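Local structure of oligoribonuclease (Colwellia psychrerythraea, 6A4D) at residues 14-19 with 29-34; 47-52 with 81-86. The protein probably hydrolyses very short RNA oligonucleotides as an exonuclease of the RNase H-like (DEDD) superfamily, releasing mononucleotides. The protein carries 1 engineered substitution. One frame throughout, in Å; residues are numbered along the deposited sequence.

Contact 1: 14-19 with 29-34; sequences LDLEMT and LEIAII. With 9RC (5'-O-[(S)-hydroxy(4-nitrophenoxy)phosphoryl]thymidine), chain D.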
loop_
_atom_site.group_PDB
_atom_site.type_symbol
_atom_site.label_atom_id
_atom_site.label_comp_id
_atom_site.label_asym_id
_atom_site.label_seq_id
_atom_site.Cartn_x
_atom_site.Cartn_y
_atom_site.Cartn_z
ATOM N N LEU A 14 0.139 -10.632 -7.232
ATOM C CA LEU A 14 1.435 -10.678 -7.858
ATOM C C LEU A 14 2.599 -10.527 -6.942
ATOM O O LEU A 14 2.498 -10.094 -5.786
ATOM C CB LEU A 14 1.491 -9.683 -8.985
ATOM C CG LEU A 14 1.188 -8.234 -8.730
ATOM C CD1 LEU A 14 2.432 -7.567 -8.231
ATOM C CD2 LEU A 14 0.771 -7.565 -10.037
ATOM N N ASP A 15 3.747 -10.900 -7.464
ATOM C CA ASP A 15 4.970 -10.675 -6.741
ATOM C C ASP A 15 6.037 -10.348 -7.750
ATOM O O ASP A 15 5.993 -10.845 -8.861
ATOM C CB ASP A 15 5.329 -11.894 -5.899
ATOM C CG ASP A 15 6.651 -11.722 -5.124
ATOM O OD1 ASP A 15 6.751 -10.739 -4.346
ATOM O OD2 ASP A 15 7.572 -12.568 -5.320
ATOM N N LEU A 16 6.975 -9.490 -7.332
ATOM C CA LEU A 16 8.069 -9.008 -8.161
ATOM C C LEU A 16 9.382 -9.213 -7.432
ATOM O O LEU A 16 9.445 -9.154 -6.210
ATOM C CB LEU A 16 7.945 -7.500 -8.392
ATOM C CG LEU A 16 6.853 -6.917 -9.284
ATOM C CD1 LEU A 16 7.147 -5.469 -9.662
ATOM C CD2 LEU A 16 6.635 -7.696 -10.547
ATOM N N GLU A 17 10.451 -9.421 -8.192
ATOM C CA GLU A 17 11.800 -9.274 -7.657
ATOM C C GLU A 17 12.390 -8.077 -8.377
ATOM O O GLU A 17 12.052 -7.818 -9.548
ATOM C CB GLU A 17 12.621 -10.542 -7.855
ATOM C CG GLU A 17 12.059 -11.829 -7.230
ATOM C CD GLU A 17 11.544 -11.631 -5.812
ATOM O OE1 GLU A 17 12.280 -11.043 -4.992
ATOM O OE2 GLU A 17 10.377 -12.006 -5.526
ATOM N N MET A 18 13.221 -7.330 -7.657
ATOM C CA MET A 18 13.872 -6.147 -8.179
ATOM C C MET A 18 15.384 -6.185 -7.817
ATOM O O MET A 18 15.855 -7.115 -7.178
ATOM C CB MET A 18 13.222 -4.943 -7.551
ATOM C CG MET A 18 11.724 -4.888 -7.691
ATOM S SD MET A 18 10.773 -5.786 -6.432
ATOM C CE MET A 18 9.480 -4.602 -6.124
ATOM N N THR A 19 16.120 -5.151 -8.197
ATOM C CA THR A 19 17.570 -5.049 -7.924
ATOM C C THR A 19 17.805 -4.270 -6.673
ATOM O O THR A 19 18.954 -4.017 -6.299
ATOM C CB THR A 19 18.352 -4.301 -9.056
ATOM O OG1 THR A 19 17.696 -3.054 -9.364
ATOM C CG2 THR A 19 18.408 -5.134 -10.254
ATOM N N LEU A 29 13.382 -7.463 -11.943
ATOM C CA LEU A 29 14.002 -8.725 -12.411
ATOM C C LEU A 29 13.044 -9.858 -12.747
ATOM O O LEU A 29 13.345 -10.686 -13.610
ATOM C CB LEU A 29 15.037 -9.198 -11.392
ATOM C CG LEU A 29 16.193 -8.215 -11.236
ATOM C CD1 LEU A 29 17.153 -8.743 -10.200
ATOM C CD2 LEU A 29 16.892 -7.988 -12.577
ATOM N N GLU A 30 11.887 -9.886 -12.094
ATOM C CA GLU A 30 10.949 -10.998 -12.256
ATOM C C GLU A 30 9.550 -10.537 -11.952
ATOM O O GLU A 30 9.367 -9.674 -11.095
ATOM C CB GLU A 30 11.291 -12.128 -11.281
ATOM C CG GLU A 30 10.763 -13.500 -11.672
ATOM C CD GLU A 30 10.912 -14.538 -10.553
ATOM O OE1 GLU A 30 11.133 -14.191 -9.375
ATOM O OE2 GLU A 30 10.779 -15.734 -10.854
ATOM N N ILE A 31 8.585 -11.137 -12.638
ATOM C CA ILE A 31 7.186 -10.952 -12.343
ATOM C C ILE A 31 6.428 -12.308 -12.407
ATOM O O ILE A 31 6.657 -13.140 -13.278
ATOM C CB ILE A 31 6.572 -9.853 -13.272
ATOM C CG1 ILE A 31 5.089 -9.637 -12.957
ATOM C CG2 ILE A 31 6.728 -10.161 -14.766
ATOM C CD1 ILE A 31 4.566 -8.340 -13.528
ATOM N N ALA A 32 5.574 -12.537 -11.429
ATOM C CA ALA A 32 4.640 -13.696 -11.417
ATOM C C ALA A 32 3.244 -13.192 -11.028
ATOM O O ALA A 32 3.139 -12.241 -10.240
ATOM C CB ALA A 32 5.124 -14.763 -10.444
ATOM N N ILE A 33 2.203 -13.776 -11.618
ATOM C CA ILE A 33 0.814 -13.359 -11.355
ATOM C C ILE A 33 -0.044 -14.610 -11.088
ATOM O O ILE A 33 0.054 -15.601 -11.808
ATOM C CB ILE A 33 0.170 -12.573 -12.536
ATOM C CG1 ILE A 33 1.008 -11.369 -12.979
ATOM C CG2 ILE A 33 -1.283 -12.136 -12.225
ATOM C CD1 ILE A 33 0.700 -10.970 -14.413
ATOM N N ILE A 34 -0.896 -14.556 -10.069
ATOM C CA ILE A 34 -1.923 -15.587 -9.852
ATOM C C ILE A 34 -3.267 -14.893 -9.727
ATOM O O ILE A 34 -3.396 -13.846 -9.116
ATOM C CB ILE A 34 -1.578 -16.433 -8.621
ATOM C CG1 ILE A 34 -0.372 -17.289 -8.973
ATOM C CG2 ILE A 34 -2.774 -17.273 -8.165
ATOM C CD1 ILE A 34 0.053 -18.308 -7.952
HETATM O OAJ 9RC D . 17.139 -5.281 -1.826
HETATM C CAE 9RC D . 16.449 -5.859 -0.988
HETATM N NAI 9RC D . 16.984 -6.086 0.285
HETATM C CAL 9RC D . 16.255 -6.732 1.266
HETATM O OAS 9RC D . 16.786 -6.935 2.351
HETATM C CAT 9RC D . 14.961 -7.155 1.005
HETATM C CAU 9RC D . 14.216 -7.816 1.998
HETATM C CAF 9RC D . 14.441 -6.901 -0.254
HETATM N NAB 9RC D . 15.188 -6.245 -1.261
HETATM C CAA 9RC D . 14.617 -5.974 -2.632
HETATM O OAC 9RC D . 13.192 -6.101 -2.600
HETATM C CAD 9RC D . 15.085 -6.964 -3.677
HETATM C CAH 9RC D . 13.962 -7.957 -3.699
HETATM O OAK 9RC D . 13.820 -8.607 -4.948
HETATM C CAG 9RC D . 12.786 -7.096 -3.537
HETATM C CAR 9RC D . 11.546 -7.942 -3.065
HETATM O OAQ 9RC D . 11.679 -8.523 -1.722
HETATM P PAP 9RC D . 11.457 -10.146 -1.434
HETATM O OAO 9RC D . 10.034 -10.569 -1.636
HETATM O OAN 9RC D . 12.457 -10.815 -2.481
HETATM O OAM 9RC D . 12.070 -10.593 -0.019
HETATM C CAV 9RC D . 11.421 -10.932 1.137
HETATM C CAW 9RC D . 12.187 -10.766 2.295
HETATM C CAY 9RC D . 11.664 -11.081 3.541
HETATM C CBA 9RC D . 10.355 -11.563 3.633
HETATM N NBB 9RC D . 9.892 -11.858 4.846
HETATM O OBD 9RC D . 9.008 -10.891 5.549
HETATM O OBC 9RC D . 10.351 -13.149 5.465
HETATM C CAZ 9RC D . 9.569 -11.745 2.478
HETATM C CAX 9RC D . 10.099 -11.432 1.225
#
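Strands 11-18 and 28-36 form the first beta hairpin of the RNase H-like exonuclease fold, and a classic beta bulge joins Glu17 to Leu29 and Glu30. The segments run antiparallel. Asp15 and Ala32 are a hydrogen-bonded pair: Asp15 N gives to Ala32 O and Ala32 N to Asp15 O, both 3.1 Å. At the bulge, Glu17 N donates to Glu30 O. Glu17 O takes two bonds, 2.8 Å from Leu29 N and 3.3 Å from Glu30 N. Both donors stand above the same face of its carbonyl plane.

Leu16 and Ile31 are a non-hydrogen-bonded pair. Their side chains lie side by side, with Leu16 CD2 a tight 3.5 Å from Ile31 CG1. Helix 112-122 covers this face through Ile119. On the other face, Glu17 and Glu30 also lie alongside each other, their carboxylate planes 68° apart. The Glu30 chain is extended beyond CG, and its OE2 forms a salt bridge with Arg77. Its OE1 is buried against Glu17 CG and has no polar partner in the model.

Glu17 bends at chi2 (-44°), and its OE1 reaches the bound nucleotide. The ligand hydroxyl OAK donates to Glu17 OE1 at 2.9 Å. OAK of the ligand also accepts a nearly straight bond from Met18 N, 3.1 Å long with 166° at the hydrogen. On the same ligand, Met18 SD lies 3.8 Å from the sugar carbon CAG.

Contact 2: 47-52 with 81-86; sequences PIFAIS and SEVSLA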
loop_
_atom_site.group_PDB
_atom_site.type_symbol
_atom_site.label_atom_id
_atom_site.label_comp_id
_atom_site.label_asym_id
_atom_site.label_seq_id
_atom_site.Cartn_x
_atom_site.Cartn_y
_atom_site.Cartn_z
ATOM N N PRO A 47 1.952 -16.610 -16.790
ATOM C CA PRO A 47 3.336 -16.854 -17.267
ATOM C C PRO A 47 4.360 -16.138 -16.375
ATOM O O PRO A 47 4.193 -14.942 -16.097
ATOM C CB PRO A 47 3.314 -16.259 -18.661
ATOM C CG PRO A 47 2.251 -15.216 -18.647
ATOM C CD PRO A 47 1.188 -15.747 -17.718
ATOM N N ILE A 48 5.362 -16.867 -15.900
ATOM C CA ILE A 48 6.437 -16.306 -15.086
ATOM C C ILE A 48 7.530 -15.704 -16.004
ATOM O O ILE A 48 7.934 -16.360 -16.951
ATOM C CB ILE A 48 7.099 -17.395 -14.227
ATOM C CG1 ILE A 48 6.051 -18.189 -13.428
ATOM C CG2 ILE A 48 8.111 -16.785 -13.272
ATOM C CD1 ILE A 48 6.592 -19.485 -12.843
ATOM N N PHE A 49 7.994 -14.471 -15.758
ATOM C CA PHE A 49 9.116 -13.906 -16.553
ATOM C C PHE A 49 10.289 -13.478 -15.721
ATOM O O PHE A 49 10.139 -12.618 -14.839
ATOM C CB PHE A 49 8.704 -12.685 -17.341
ATOM C CG PHE A 49 7.606 -12.933 -18.291
ATOM C CD1 PHE A 49 7.865 -13.498 -19.518
ATOM C CD2 PHE A 49 6.295 -12.630 -17.944
ATOM C CE1 PHE A 49 6.837 -13.724 -20.407
ATOM C CE2 PHE A 49 5.271 -12.847 -18.825
ATOM C CZ PHE A 49 5.537 -13.397 -20.061
ATOM N N ALA A 50 11.464 -14.036 -16.004
ATOM C CA ALA A 50 12.699 -13.348 -15.603
ATOM C C ALA A 50 12.995 -12.353 -16.728
ATOM O O ALA A 50 13.001 -12.720 -17.934
ATOM C CB ALA A 50 13.856 -14.299 -15.365
ATOM N N ILE A 51 13.176 -11.099 -16.319
ATOM C CA ILE A 51 13.391 -9.991 -17.248
ATOM C C ILE A 51 14.872 -9.904 -17.578
ATOM O O ILE A 51 15.729 -9.844 -16.680
ATOM C CB ILE A 51 13.034 -8.601 -16.686
ATOM C CG1 ILE A 51 11.633 -8.561 -16.033
ATOM C CG2 ILE A 51 13.159 -7.551 -17.808
ATOM C CD1 ILE A 51 10.526 -9.065 -16.933
ATOM N N SER A 52 15.152 -9.838 -18.874
ATOM C CA SER A 52 16.514 -9.685 -19.361
ATOM C C SER A 52 17.125 -8.406 -18.828
ATOM O O SER A 52 16.509 -7.335 -18.843
ATOM C CB SER A 52 16.542 -9.660 -20.900
ATOM O OG SER A 52 17.844 -9.365 -21.355
ATOM N N SER A 81 17.756 -14.847 -20.115
ATOM C CA SER A 81 16.584 -14.242 -20.730
ATOM C C SER A 81 16.927 -13.256 -21.863
ATOM O O SER A 81 17.864 -12.446 -21.736
ATOM C CB SER A 81 15.743 -13.497 -19.698
ATOM O OG SER A 81 14.468 -13.194 -20.256
ATOM N N GLU A 82 16.100 -13.310 -22.906
ATOM C CA GLU A 82 15.942 -12.248 -23.878
ATOM C C GLU A 82 14.602 -11.509 -23.717
ATOM O O GLU A 82 14.178 -10.761 -24.628
ATOM C CB GLU A 82 15.956 -12.836 -25.298
ATOM C CG GLU A 82 17.125 -13.734 -25.667
ATOM C CD GLU A 82 16.966 -14.219 -27.105
ATOM O OE1 GLU A 82 15.945 -14.872 -27.383
ATOM O OE2 GLU A 82 17.813 -13.905 -27.972
ATOM N N VAL A 83 13.917 -11.720 -22.596
ATOM C CA VAL A 83 12.563 -11.187 -22.409
ATOM C C VAL A 83 12.674 -9.734 -22.012
ATOM O O VAL A 83 13.184 -9.433 -20.961
ATOM C CB VAL A 83 11.762 -11.986 -21.337
ATOM C CG1 VAL A 83 10.485 -11.259 -20.908
ATOM C CG2 VAL A 83 11.453 -13.388 -21.866
ATOM N N SER A 84 12.158 -8.849 -22.841
ATOM C CA SER A 84 12.094 -7.458 -22.507
ATOM C C SER A 84 10.901 -7.205 -21.608
ATOM O O SER A 84 9.891 -7.940 -21.667
ATOM C CB SER A 84 11.911 -6.621 -23.765
ATOM O OG SER A 84 10.585 -6.729 -24.252
ATOM N N LEU A 85 11.019 -6.121 -20.832
ATOM C CA LEU A 85 9.966 -5.664 -19.945
ATOM C C LEU A 85 8.701 -5.321 -20.700
ATOM O O LEU A 85 7.604 -5.707 -20.249
ATOM C CB LEU A 85 10.447 -4.466 -19.151
ATOM C CG LEU A 85 9.661 -3.934 -17.970
ATOM C CD1 LEU A 85 9.443 -4.974 -16.873
ATOM C CD2 LEU A 85 10.424 -2.751 -17.430
ATOM N N ALA A 86 8.855 -4.638 -21.857
ATOM C CA ALA A 86 7.746 -4.380 -22.765
ATOM C C ALA A 86 6.987 -5.670 -23.031
ATOM O O ALA A 86 5.753 -5.688 -22.970
ATOM C CB ALA A 86 8.213 -3.758 -24.088
HETATM O O HOH W 1 19.595 -10.955 -20.514
#
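The end of edge strand 42-50 and the loop after it meet residues 81-86 at nearly a right angle, their end-to-end directions 99° apart. Residues 81-86 run from an ST turn at Ser81 into the start of helix 85-99. One backbone bond ties the two segments: Ser52 N donates to Val83 O at 2.9 Å, with 161° at the hydrogen.

Ser81 adds a second tie. Its OG, anti to the backbone N (chi1 -166°), lies between two backbone groups. Ser81 OG donates to Ala50 O and accepts from Val83 N, each bond 2.8 Å long. The first crosses the contact, and the second closes the ST turn. One hydroxyl therefore fixes the bend that follows helix 74-80 and holds it to the strand end.

Apolar groups fill in beside these bonds. Val83 CG1 comes obliquely to the Phe49 ring, 3.7 Å from CD1, and the two side chains cross at about a right angle. The ring also touches Ala88 and Glu91 of helix 85-99. Ile51 turns CG2 toward the backbone of 83-85, while its CD1 meets Leu85 CD1 at 4.2 Å. Ser84 is the N-cap of that helix, its OG accepting from His87 N. A water lies 2.6 Å from Ser81 O, to which it donates, and is also hydrogen-bonded to Ser52 OG.

In the fold
Strand 28-36 lies between strands 11-18 and 42-50; contact 1 pairs it with the first, and contact 2 uses the end of the second. The two contact centres are 10 Å apart. They meet through probable backbone bonds, Leu29 O with Ile51 N and Ile31 N with Phe49 O. Contact 1 is buried near the middle of the chain. Antiparallel strand pairing interrupted by one bulge builds it, and Glu17 on one face reaches the bound nucleotide. Contact 2 is partly buried, nearer the surface and about 15 Å from the chain centre. There a serine hydroxyl, a backbone bond, a water and apolar side chains join the sheet edge to the turn between the helices.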